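Local coordinates for YjbQ family protein (Aeropyrum pernix, PDB 2P6H), which is of unknown function, belongs to the UPF0047 (YjbQ) family and is seen here as a trimer with bound sulfate ions, at residues V8-R13 and R123-N128; L14-V19 and E59-F64; T44-A49 and I114-M119. All blocks are in the same frame, centred on the assembly; numbering follows the deposited sequence.

The three contacts join two antiparallel sheets and a helix of one subunit. Interaction 1 pairs strands 2-9 and 124-133 in the larger sheet. Interaction 3 pairs strands 46-51 and 113-118 in the smaller one, and interaction 2 packs helix 55-69 on its edge strand 15-18. The centres of interactions 1 and 3 lie 9 Å apart. Between them, Arg-125 NE meets Glu-118 OE2 at 2.7 Å in a salt bridge. Both also hold the chain C sulfate, which probably came from the crystallisation liquor. Interactions 2 and 3 share the smaller sheet, also with centres 9 Å apart. Interactions 1 and 2 touch where Val-8 CG1 packs on Leu-17 CD1 at 3.4 Å.

Interaction 1 of 3, residues V8-R13 and R123-N128; sequences VKTERR and RERTVN. With SO4 (sulfate ion), chain E; SO4 (sulfate ion), chain C.
Val-8 and Arg-125 form an antiparallel hydrogen-bonded pair. Val-8 N gives to Arg-125 O at 2.7 Å, and Arg-125 N returns a bond to Val-8 O at 2.6 Å. Thr-10 N continues the ladder to Arg-123 O at 2.8 Å. Lys-9 and Glu-124 make the non-hydrogen-bonded pair between.

Thr-10 OG1 takes Arg-123 N-H at 2.9 Å. It stands between its own backbone N and carbonyl carbon (chi1 71°), which turns CG2 to the CG of Arg-125. Glu-118 holds the same hydroxyl from the smaller sheet. A valine here would probably leave Arg-123 N without its acceptor and Glu-118 with one partner fewer.

The segments join the first and last strands of the chain, neighbours in the five-stranded antiparallel sheet, with 2-9 at its edge.

Apolar contact is small. Val-8 CG2 meets Val-127 CG2 at 3.8 Å, the two side chains crossing at a slant.

Ionic and sulfate contacts lie round the two arginines. Arg-125 bends at chi2 (-62°), and its NH1 meets O3 of the chain C sulfate at 2.9 Å, at the edge of the guanidinium. Its NE forms a salt bridge with Glu-118, and NH2 bonds Thr-45. Arg-123 CD lies over one face of this guanidinium, while Arg-123 NH2 pairs with Asp-120. On the strand 2-9 side, the donor is a backbone one: Lys-9 N gives to O4 of the chain E sulfate at 3.2 Å.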
loop_
_atom_site.group_PDB
_atom_site.type_symbol
_atom_site.label_atom_id
_atom_site.label_comp_id
_atom_site.label_asym_id
_atom_site.label_seq_id
_atom_site.Cartn_x
_atom_site.Cartn_y
_atom_site.Cartn_z
ATOM N N VAL A 8 20.315 2.625 -5.881
ATOM C CA VAL A 8 20.322 1.188 -5.672
ATOM C C VAL A 8 20.561 0.554 -7.026
ATOM O O VAL A 8 19.739 0.647 -7.938
ATOM C CB VAL A 8 18.953 0.733 -5.119
ATOM C CG1 VAL A 8 18.931 -0.800 -5.020
ATOM C CG2 VAL A 8 18.695 1.322 -3.746
ATOM N N LYS A 9 21.720 -0.073 -7.147
ATOM C CA LYS A 9 22.114 -0.736 -8.368
ATOM C C LYS A 9 21.617 -2.167 -8.343
ATOM O O LYS A 9 22.040 -2.985 -7.538
ATOM C CB LYS A 9 23.642 -0.716 -8.455
ATOM C CG LYS A 9 24.150 -1.054 -9.860
ATOM C CD LYS A 9 24.998 -2.329 -9.882
ATOM C CE LYS A 9 26.008 -2.348 -11.034
ATOM N NZ LYS A 9 25.675 -3.424 -11.966
ATOM N N THR A 10 20.671 -2.494 -9.220
ATOM C CA THR A 10 20.162 -3.848 -9.243
ATOM C C THR A 10 20.928 -4.660 -10.291
ATOM O O THR A 10 21.468 -4.128 -11.254
ATOM C CB THR A 10 18.641 -3.804 -9.534
ATOM O OG1 THR A 10 18.438 -3.431 -10.898
ATOM C CG2 THR A 10 17.965 -2.767 -8.633
ATOM N N GLU A 11 21.001 -5.970 -10.077
ATOM C CA GLU A 11 21.810 -6.838 -10.924
ATOM C C GLU A 11 21.058 -7.791 -11.844
ATOM O O GLU A 11 21.612 -8.247 -12.846
ATOM C CB GLU A 11 22.763 -7.622 -10.024
ATOM C CG GLU A 11 23.381 -6.740 -8.948
ATOM C CD GLU A 11 23.440 -7.405 -7.582
ATOM O OE1 GLU A 11 23.617 -8.642 -7.510
ATOM O OE2 GLU A 11 23.311 -6.678 -6.573
ATOM N N ARG A 12 19.805 -8.093 -11.510
ATOM C CA ARG A 12 18.952 -9.041 -12.232
ATOM C C ARG A 12 17.621 -8.413 -12.675
ATOM O O ARG A 12 17.183 -7.393 -12.160
ATOM C CB ARG A 12 18.682 -10.237 -11.319
ATOM C CG ARG A 12 19.730 -11.338 -11.478
ATOM C CD ARG A 12 19.263 -12.453 -12.421
ATOM N NE ARG A 12 18.377 -11.922 -13.460
ATOM C CZ ARG A 12 18.546 -12.385 -14.712
ATOM N NH1 ARG A 12 19.445 -13.322 -14.961
ATOM N NH2 ARG A 12 17.859 -11.833 -15.716
ATOM N N ARG A 13 16.913 -9.066 -13.592
ATOM C CA ARG A 13 15.602 -8.589 -13.993
ATOM C C ARG A 13 14.701 -8.460 -12.776
ATOM O O ARG A 13 14.081 -7.434 -12.530
ATOM C CB ARG A 13 14.996 -9.571 -15.002
ATOM C CG ARG A 13 13.717 -9.023 -15.639
ATOM C CD ARG A 13 13.031 -10.037 -16.564
ATOM N NE ARG A 13 12.121 -9.341 -17.482
ATOM C CZ ARG A 13 11.463 -10.077 -18.399
ATOM N NH1 ARG A 13 11.578 -11.393 -18.412
ATOM N NH2 ARG A 13 10.747 -9.461 -19.349
ATOM N N ARG A 123 19.323 -2.294 -13.379
ATOM C CA ARG A 123 19.244 -0.836 -13.538
ATOM C C ARG A 123 19.813 -0.108 -12.318
ATOM O O ARG A 123 19.956 -0.665 -11.239
ATOM C CB ARG A 123 17.777 -0.411 -13.692
ATOM C CG ARG A 123 17.129 -0.780 -15.025
ATOM C CD ARG A 123 15.744 -0.135 -15.149
ATOM N NE ARG A 123 14.971 -0.668 -16.281
ATOM C CZ ARG A 123 15.218 -0.208 -17.527
ATOM N NH1 ARG A 123 16.167 0.685 -17.768
ATOM N NH2 ARG A 123 14.484 -0.681 -18.547
ATOM N N GLU A 124 20.142 1.158 -12.532
ATOM C CA GLU A 124 20.602 1.956 -11.443
ATOM C C GLU A 124 19.373 2.707 -10.974
ATOM O O GLU A 124 18.904 3.642 -11.610
ATOM C CB GLU A 124 21.768 2.888 -11.924
ATOM C CG GLU A 124 21.832 4.197 -11.138
ATOM C CD GLU A 124 23.160 4.273 -10.425
ATOM O OE1 GLU A 124 23.568 3.262 -9.856
ATOM O OE2 GLU A 124 23.794 5.321 -10.463
ATOM N N ARG A 125 18.838 2.224 -9.861
ATOM C CA ARG A 125 17.601 2.763 -9.315
ATOM C C ARG A 125 17.775 3.811 -8.218
ATOM O O ARG A 125 18.870 4.008 -7.708
ATOM C CB ARG A 125 16.758 1.613 -8.800
ATOM C CG ARG A 125 16.420 0.571 -9.839
ATOM C CD ARG A 125 15.591 1.134 -11.000
ATOM N NE ARG A 125 14.762 0.074 -11.564
ATOM C CZ ARG A 125 13.696 0.288 -12.329
ATOM N NH1 ARG A 125 13.336 1.535 -12.640
ATOM N NH2 ARG A 125 12.940 -0.738 -12.729
ATOM N N THR A 126 16.685 4.489 -7.875
ATOM C CA THR A 126 16.686 5.546 -6.854
ATOM C C THR A 126 15.637 5.311 -5.776
ATOM O O THR A 126 14.547 4.812 -6.029
ATOM C CB THR A 126 16.392 6.882 -7.521
ATOM O OG1 THR A 126 17.425 7.168 -8.467
ATOM C CG2 THR A 126 16.363 7.994 -6.468
ATOM N N VAL A 127 16.026 5.638 -4.530
ATOM C CA VAL A 127 15.075 5.638 -3.429
ATOM C C VAL A 127 15.079 7.012 -2.831
ATOM O O VAL A 127 16.132 7.551 -2.497
ATOM C CB VAL A 127 15.548 4.662 -2.345
ATOM C CG1 VAL A 127 14.638 4.783 -1.112
ATOM C CG2 VAL A 127 15.514 3.239 -2.846
ATOM N N ASN A 128 13.887 7.605 -2.778
ATOM C CA ASN A 128 13.794 8.935 -2.237
ATOM C C ASN A 128 13.318 8.861 -0.782
ATOM O O ASN A 128 12.608 7.943 -0.393
ATOM C CB ASN A 128 12.768 9.723 -3.085
ATOM C CG ASN A 128 13.336 10.043 -4.457
ATOM O OD1 ASN A 128 12.619 10.164 -5.443
ATOM N ND2 ASN A 128 14.674 10.212 -4.506
HETATM S S SO4 E . 24.900 -0.196 -4.459
HETATM O O1 SO4 E . 25.358 0.274 -3.193
HETATM O O2 SO4 E . 25.425 -1.406 -4.986
HETATM O O3 SO4 E . 25.170 0.914 -5.510
HETATM O O4 SO4 E . 23.457 -0.342 -4.483
HETATM S S SO4 C . 10.482 3.529 -14.512
HETATM O O1 SO4 C . 10.397 2.833 -15.880
HETATM O O2 SO4 C . 11.572 4.502 -14.426
HETATM O O3 SO4 C . 10.721 2.558 -13.449
HETATM O O4 SO4 C . 9.237 4.229 -14.220
#

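Interaction 2 of 3, residues L14-V19 and E59-F64; sequences LQVLDV and EDIVEF. With SO4 (sulfate ion), chain D.
Leu-14, Val-16, Ile-61 and Val-62 form a small apolar contact between a strand and a helix. Strand 15-18 borders the three-stranded antiparallel sheet, and helix 55-69 packs against it. The axes of strand 15-18 and helix segment 59-64 approach to 7.7 Å and run at 142°, so the two directions are roughly opposed.

Val-62 is central. Its two methyls divide the work. CG1 touches Leu-14 CB at 3.7 Å, and CG2 meets Val-16 CG2 at 4.0 Å. The two valines pass alongside in opposing directions. CG1 of Val-62 lies anti to the backbone N (chi1 160°), which leaves CG2 beside that N and facing Val-16. The same Val-16 CG2 also reaches Ile-61 CG2 at 3.7 Å, here with the side chains set roughly perpendicular.

The next shell fixes both partners. Gln-15 and Leu-17 are hydrogen-bonded through their backbones to Glu-118 and Phe-116 of strand 113-118. Val-16 also packs on Leu-115 and Met-58, and Leu-14 on Ile-65. The helix faces the second subunit as well. Asp-60 accepts backbone N-H groups from Lys-76 and His-77 of that subunit, and Ile-61 packs on its Leu-88.

A sulfate, probably from the crystallisation liquor, lies just before the strand. Arg-66 also bonds it. Leu-14 N gives its hydrogen to O2 of this chain D sulfate at 2.9 Å.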
loop_
_atom_site.group_PDB
_atom_site.type_symbol
_atom_site.label_atom_id
_atom_site.label_comp_id
_atom_site.label_asym_id
_atom_site.label_seq_id
_atom_site.Cartn_x
_atom_site.Cartn_y
_atom_site.Cartn_z
ATOM N N LEU A 14 14.615 -9.530 -11.994
ATOM C CA LEU A 14 13.793 -9.510 -10.754
ATOM C C LEU A 14 14.747 -9.722 -9.616
ATOM O O LEU A 14 15.547 -10.648 -9.603
ATOM C CB LEU A 14 12.605 -10.574 -10.670
ATOM C CG LEU A 14 11.493 -10.292 -11.682
ATOM C CD1 LEU A 14 11.847 -10.776 -13.092
ATOM C CD2 LEU A 14 10.172 -10.969 -11.319
ATOM N N GLN A 15 14.671 -8.845 -8.624
ATOM C CA GLN A 15 15.556 -8.974 -7.486
ATOM C C GLN A 15 15.045 -8.162 -6.311
ATOM O O GLN A 15 14.521 -7.065 -6.478
ATOM C CB GLN A 15 16.968 -8.530 -7.904
ATOM C CG GLN A 15 17.948 -8.246 -6.771
ATOM C CD GLN A 15 19.328 -7.822 -7.270
ATOM O OE1 GLN A 15 19.451 -7.105 -8.260
ATOM N NE2 GLN A 15 20.371 -8.250 -6.562
ATOM N N VAL A 16 15.172 -8.731 -5.120
ATOM C CA VAL A 16 14.752 -8.051 -3.904
ATOM C C VAL A 16 16.016 -7.692 -3.140
ATOM O O VAL A 16 16.879 -8.553 -2.940
ATOM C CB VAL A 16 13.871 -8.960 -3.032
ATOM C CG1 VAL A 16 13.564 -8.269 -1.712
ATOM C CG2 VAL A 16 12.589 -9.317 -3.765
ATOM N N LEU A 17 16.123 -6.428 -2.734
ATOM C CA LEU A 17 17.297 -5.948 -2.009
ATOM C C LEU A 17 16.900 -5.299 -0.688
ATOM O O LEU A 17 15.936 -4.548 -0.637
ATOM C CB LEU A 17 18.058 -4.897 -2.828
ATOM C CG LEU A 17 18.499 -5.286 -4.238
ATOM C CD1 LEU A 17 19.311 -4.172 -4.870
ATOM C CD2 LEU A 17 19.333 -6.542 -4.152
ATOM N N ASP A 18 17.656 -5.596 0.370
ATOM C CA ASP A 18 17.446 -5.008 1.698
ATOM C C ASP A 18 18.210 -3.677 1.753
ATOM O O ASP A 18 19.450 -3.656 1.795
ATOM C CB ASP A 18 17.994 -5.934 2.786
ATOM C CG ASP A 18 17.782 -5.385 4.193
ATOM O OD1 ASP A 18 17.376 -4.209 4.356
ATOM O OD2 ASP A 18 18.029 -6.143 5.155
ATOM N N VAL A 19 17.477 -2.569 1.760
ATOM C CA VAL A 19 18.115 -1.239 1.794
ATOM C C VAL A 19 17.904 -0.536 3.143
ATOM O O VAL A 19 18.081 0.667 3.282
ATOM C CB VAL A 19 17.582 -0.355 0.640
ATOM C CG1 VAL A 19 17.903 -1.004 -0.706
ATOM C CG2 VAL A 19 16.080 -0.180 0.767
ATOM N N GLU A 59 13.977 -14.978 -2.383
ATOM C CA GLU A 59 13.883 -15.721 -3.635
ATOM C C GLU A 59 12.437 -16.001 -3.894
ATOM O O GLU A 59 11.946 -15.893 -5.010
ATOM C CB GLU A 59 14.632 -17.073 -3.569
ATOM C CG GLU A 59 16.106 -16.932 -3.950
ATOM C CD GLU A 59 16.738 -18.303 -4.030
ATOM O OE1 GLU A 59 16.676 -18.911 -5.097
ATOM O OE2 GLU A 59 17.289 -18.754 -3.035
ATOM N N ASP A 60 11.729 -16.392 -2.838
ATOM C CA ASP A 60 10.313 -16.729 -2.973
ATOM C C ASP A 60 9.488 -15.528 -3.450
ATOM O O ASP A 60 8.539 -15.644 -4.192
ATOM C CB ASP A 60 9.750 -17.188 -1.623
ATOM C CG ASP A 60 10.268 -18.578 -1.228
ATOM O OD1 ASP A 60 10.657 -19.337 -2.115
ATOM O OD2 ASP A 60 10.226 -18.874 -0.041
ATOM N N ILE A 61 9.876 -14.336 -2.924
ATOM C CA ILE A 61 9.147 -13.153 -3.329
ATOM C C ILE A 61 9.253 -12.915 -4.830
ATOM O O ILE A 61 8.293 -12.579 -5.511
ATOM C CB ILE A 61 9.736 -11.999 -2.545
ATOM C CG1 ILE A 61 9.283 -12.140 -1.078
ATOM C CG2 ILE A 61 9.195 -10.677 -3.144
ATOM C CD1 ILE A 61 9.720 -11.042 -0.102
ATOM N N VAL A 62 10.469 -13.107 -5.365
ATOM C CA VAL A 62 10.606 -12.952 -6.793
ATOM C C VAL A 62 9.790 -13.979 -7.560
ATOM O O VAL A 62 9.127 -13.676 -8.543
ATOM C CB VAL A 62 12.054 -13.198 -7.084
ATOM C CG1 VAL A 62 12.236 -13.540 -8.561
ATOM C CG2 VAL A 62 12.867 -11.960 -6.756
ATOM N N GLU A 63 9.831 -15.243 -7.112
ATOM C CA GLU A 63 9.047 -16.261 -7.794
ATOM C C GLU A 63 7.541 -15.994 -7.687
ATOM O O GLU A 63 6.785 -16.230 -8.622
ATOM C CB GLU A 63 9.388 -17.630 -7.213
ATOM C CG GLU A 63 8.550 -18.758 -7.826
ATOM C CD GLU A 63 8.853 -18.937 -9.307
ATOM O OE1 GLU A 63 9.909 -18.475 -9.770
ATOM O OE2 GLU A 63 8.038 -19.558 -9.985
ATOM N N PHE A 64 7.110 -15.501 -6.531
ATOM C CA PHE A 64 5.701 -15.176 -6.304
ATOM C C PHE A 64 5.267 -14.118 -7.313
ATOM O O PHE A 64 4.235 -14.203 -7.951
ATOM C CB PHE A 64 5.556 -14.663 -4.857
ATOM C CG PHE A 64 4.167 -14.137 -4.528
ATOM C CD1 PHE A 64 3.064 -14.980 -4.573
ATOM C CD2 PHE A 64 4.023 -12.825 -4.099
ATOM C CE1 PHE A 64 1.811 -14.498 -4.189
ATOM C CE2 PHE A 64 2.767 -12.349 -3.717
ATOM C CZ PHE A 64 1.659 -13.184 -3.759
HETATM S S SO4 D . 14.889 -13.261 -14.003
HETATM O O1 SO4 D . 15.109 -14.480 -13.176
HETATM O O2 SO4 D . 15.369 -12.060 -13.227
HETATM O O3 SO4 D . 15.671 -13.382 -15.288
HETATM O O4 SO4 D . 13.450 -13.126 -14.333
#

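Interaction 3 of 3, residues T44-A49 and I114-M119; sequences TTAAVA and ILFVEM. With SO4 (sulfate ion), chain C.
Ala-47 and Val-117 exchange two backbone hydrogen bonds, and Ala-49 and Leu-115 exchange two more. They pair strands 46-51 and 113-118 of the three-stranded antiparallel sheet, with 113-118 in the middle. Ala-47 N gives to Val-117 O, and Val-117 N to Ala-47 O at 2.8 Å. Ala-49 N gives to Leu-115 O, and Leu-115 N gives back to Ala-49 O. The non-hydrogen-bonded pairs are Ala-46 with Glu-118 and Val-48 with Phe-116. Phe-116 and Glu-118 bond through their backbones to strand 15-18. Near the ladder's end, Met-119 N makes a weak bond to Thr-45 O.

Glu-118 is buried, and its carboxylate is well supplied. OE2 takes a salt bridge from Arg-125 and a hydrogen bond with Thr-10. OE1 accepts Asp-120 N and, weakly, Met-119 N.

Ala-46 CB meets Phe-116 CZ obliquely at 3.6 Å, while Ala-47 O lies over one ring face near the rim. On the Ala-47 face of the sheet, Met-119 bends at chi3 (-87°) and brings CE to Ala-47 CB at 3.8 Å.

The loop before the strand holds the chain C sulfate, probably from the crystallisation liquor. Thr-44 N and OG1 both give to its O4, each at 2.8 Å. Thr-45 N gives to O3 at 3.3 Å. Arg-125 is a further partner of the sulfate. Thr-45 OG1 gives to sulfate O3 at 3.0 Å.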
loop_
_atom_site.group_PDB
_atom_site.type_symbol
_atom_site.label_atom_id
_atom_site.label_comp_id
_atom_site.label_asym_id
_atom_site.label_seq_id
_atom_site.Cartn_x
_atom_site.Cartn_y
_atom_site.Cartn_z
ATOM N N THR A 44 8.056 3.178 -11.918
ATOM C CA THR A 44 6.797 2.485 -12.177
ATOM C C THR A 44 7.050 0.985 -12.410
ATOM O O THR A 44 6.106 0.214 -12.533
ATOM C CB THR A 44 6.079 3.025 -13.441
ATOM O OG1 THR A 44 6.892 2.773 -14.596
ATOM C CG2 THR A 44 5.807 4.521 -13.324
ATOM N N THR A 45 8.321 0.582 -12.488
ATOM C CA THR A 45 8.593 -0.862 -12.667
ATOM C C THR A 45 9.510 -1.409 -11.589
ATOM O O THR A 45 10.187 -2.414 -11.764
ATOM C CB THR A 45 9.269 -1.131 -14.014
ATOM O OG1 THR A 45 10.465 -0.355 -14.103
ATOM C CG2 THR A 45 8.336 -0.732 -15.161
ATOM N N ALA A 46 9.451 -0.752 -10.441
ATOM C CA ALA A 46 10.132 -1.207 -9.240
ATOM C C ALA A 46 9.222 -0.834 -8.107
ATOM O O ALA A 46 8.318 -0.020 -8.245
ATOM C CB ALA A 46 11.558 -0.562 -9.061
ATOM N N ALA A 47 9.413 -1.449 -6.947
ATOM C CA ALA A 47 8.547 -1.154 -5.809
ATOM C C ALA A 47 9.327 -1.245 -4.503
ATOM O O ALA A 47 10.515 -1.545 -4.488
ATOM C CB ALA A 47 7.382 -2.155 -5.789
ATOM N N VAL A 48 8.650 -0.906 -3.395
ATOM C CA VAL A 48 9.255 -1.089 -2.081
ATOM C C VAL A 48 8.260 -1.751 -1.168
ATOM O O VAL A 48 7.074 -1.458 -1.182
ATOM C CB VAL A 48 9.642 0.254 -1.452
ATOM C CG1 VAL A 48 8.491 1.247 -1.580
ATOM C CG2 VAL A 48 9.939 0.051 0.030
ATOM N N ALA A 49 8.790 -2.701 -0.397
ATOM C CA ALA A 49 7.969 -3.427 0.530
ATOM C C ALA A 49 8.672 -3.526 1.863
ATOM O O ALA A 49 9.863 -3.273 1.986
ATOM C CB ALA A 49 7.793 -4.818 -0.037
ATOM N N ILE A 114 13.341 -2.875 5.117
ATOM C CA ILE A 114 12.926 -2.132 3.936
ATOM C C ILE A 114 13.503 -2.798 2.715
ATOM O O ILE A 114 14.707 -2.810 2.492
ATOM C CB ILE A 114 13.428 -0.675 4.007
ATOM C CG1 ILE A 114 12.914 -0.015 5.289
ATOM C CG2 ILE A 114 12.873 0.122 2.810
ATOM C CD1 ILE A 114 13.486 1.333 5.728
ATOM N N LEU A 115 12.635 -3.357 1.885
ATOM C CA LEU A 115 13.095 -4.079 0.712
ATOM C C LEU A 115 12.793 -3.397 -0.615
ATOM O O LEU A 115 11.649 -3.044 -0.898
ATOM C CB LEU A 115 12.461 -5.475 0.693
ATOM C CG LEU A 115 12.624 -6.264 2.002
ATOM C CD1 LEU A 115 11.874 -7.573 1.929
ATOM C CD2 LEU A 115 14.107 -6.515 2.263
ATOM N N PHE A 116 13.829 -3.210 -1.424
ATOM C CA PHE A 116 13.663 -2.632 -2.748
ATOM C C PHE A 116 13.320 -3.834 -3.624
ATOM O O PHE A 116 14.025 -4.848 -3.606
ATOM C CB PHE A 116 14.962 -2.007 -3.259
ATOM C CG PHE A 116 14.801 -1.295 -4.575
ATOM C CD1 PHE A 116 14.863 -1.999 -5.770
ATOM C CD2 PHE A 116 14.560 0.077 -4.616
ATOM C CE1 PHE A 116 14.688 -1.353 -6.991
ATOM C CE2 PHE A 116 14.384 0.739 -5.836
ATOM C CZ PHE A 116 14.449 0.021 -7.024
ATOM N N VAL A 117 12.236 -3.724 -4.378
ATOM C CA VAL A 117 11.830 -4.808 -5.252
ATOM C C VAL A 117 11.998 -4.419 -6.705
ATOM O O VAL A 117 11.216 -3.665 -7.268
ATOM C CB VAL A 117 10.362 -5.078 -5.004
ATOM C CG1 VAL A 117 9.900 -6.268 -5.843
ATOM C CG2 VAL A 117 10.130 -5.379 -3.534
ATOM N N GLU A 118 13.065 -4.917 -7.327
ATOM C CA GLU A 118 13.363 -4.635 -8.738
ATOM C C GLU A 118 12.639 -5.651 -9.626
ATOM O O GLU A 118 12.715 -6.861 -9.385
ATOM C CB GLU A 118 14.878 -4.730 -8.982
ATOM C CG GLU A 118 15.320 -4.606 -10.439
ATOM C CD GLU A 118 14.949 -3.267 -11.054
ATOM O OE1 GLU A 118 13.779 -3.101 -11.464
ATOM O OE2 GLU A 118 15.821 -2.377 -11.119
ATOM N N MET A 119 11.934 -5.168 -10.645
ATOM C CA MET A 119 11.221 -6.068 -11.539
ATOM C C MET A 119 11.607 -5.852 -13.002
ATOM O O MET A 119 11.124 -6.559 -13.893
ATOM C CB MET A 119 9.708 -5.922 -11.331
ATOM C CG MET A 119 9.286 -6.423 -9.949
ATOM S SD MET A 119 7.589 -6.102 -9.478
ATOM C CE MET A 119 7.737 -4.461 -8.775
HETATM S S SO4 C . 10.482 3.529 -14.512
HETATM O O1 SO4 C . 10.397 2.833 -15.880
HETATM O O2 SO4 C . 11.572 4.502 -14.426
HETATM O O3 SO4 C . 10.721 2.558 -13.449
HETATM O O4 SO4 C . 9.237 4.229 -14.220
#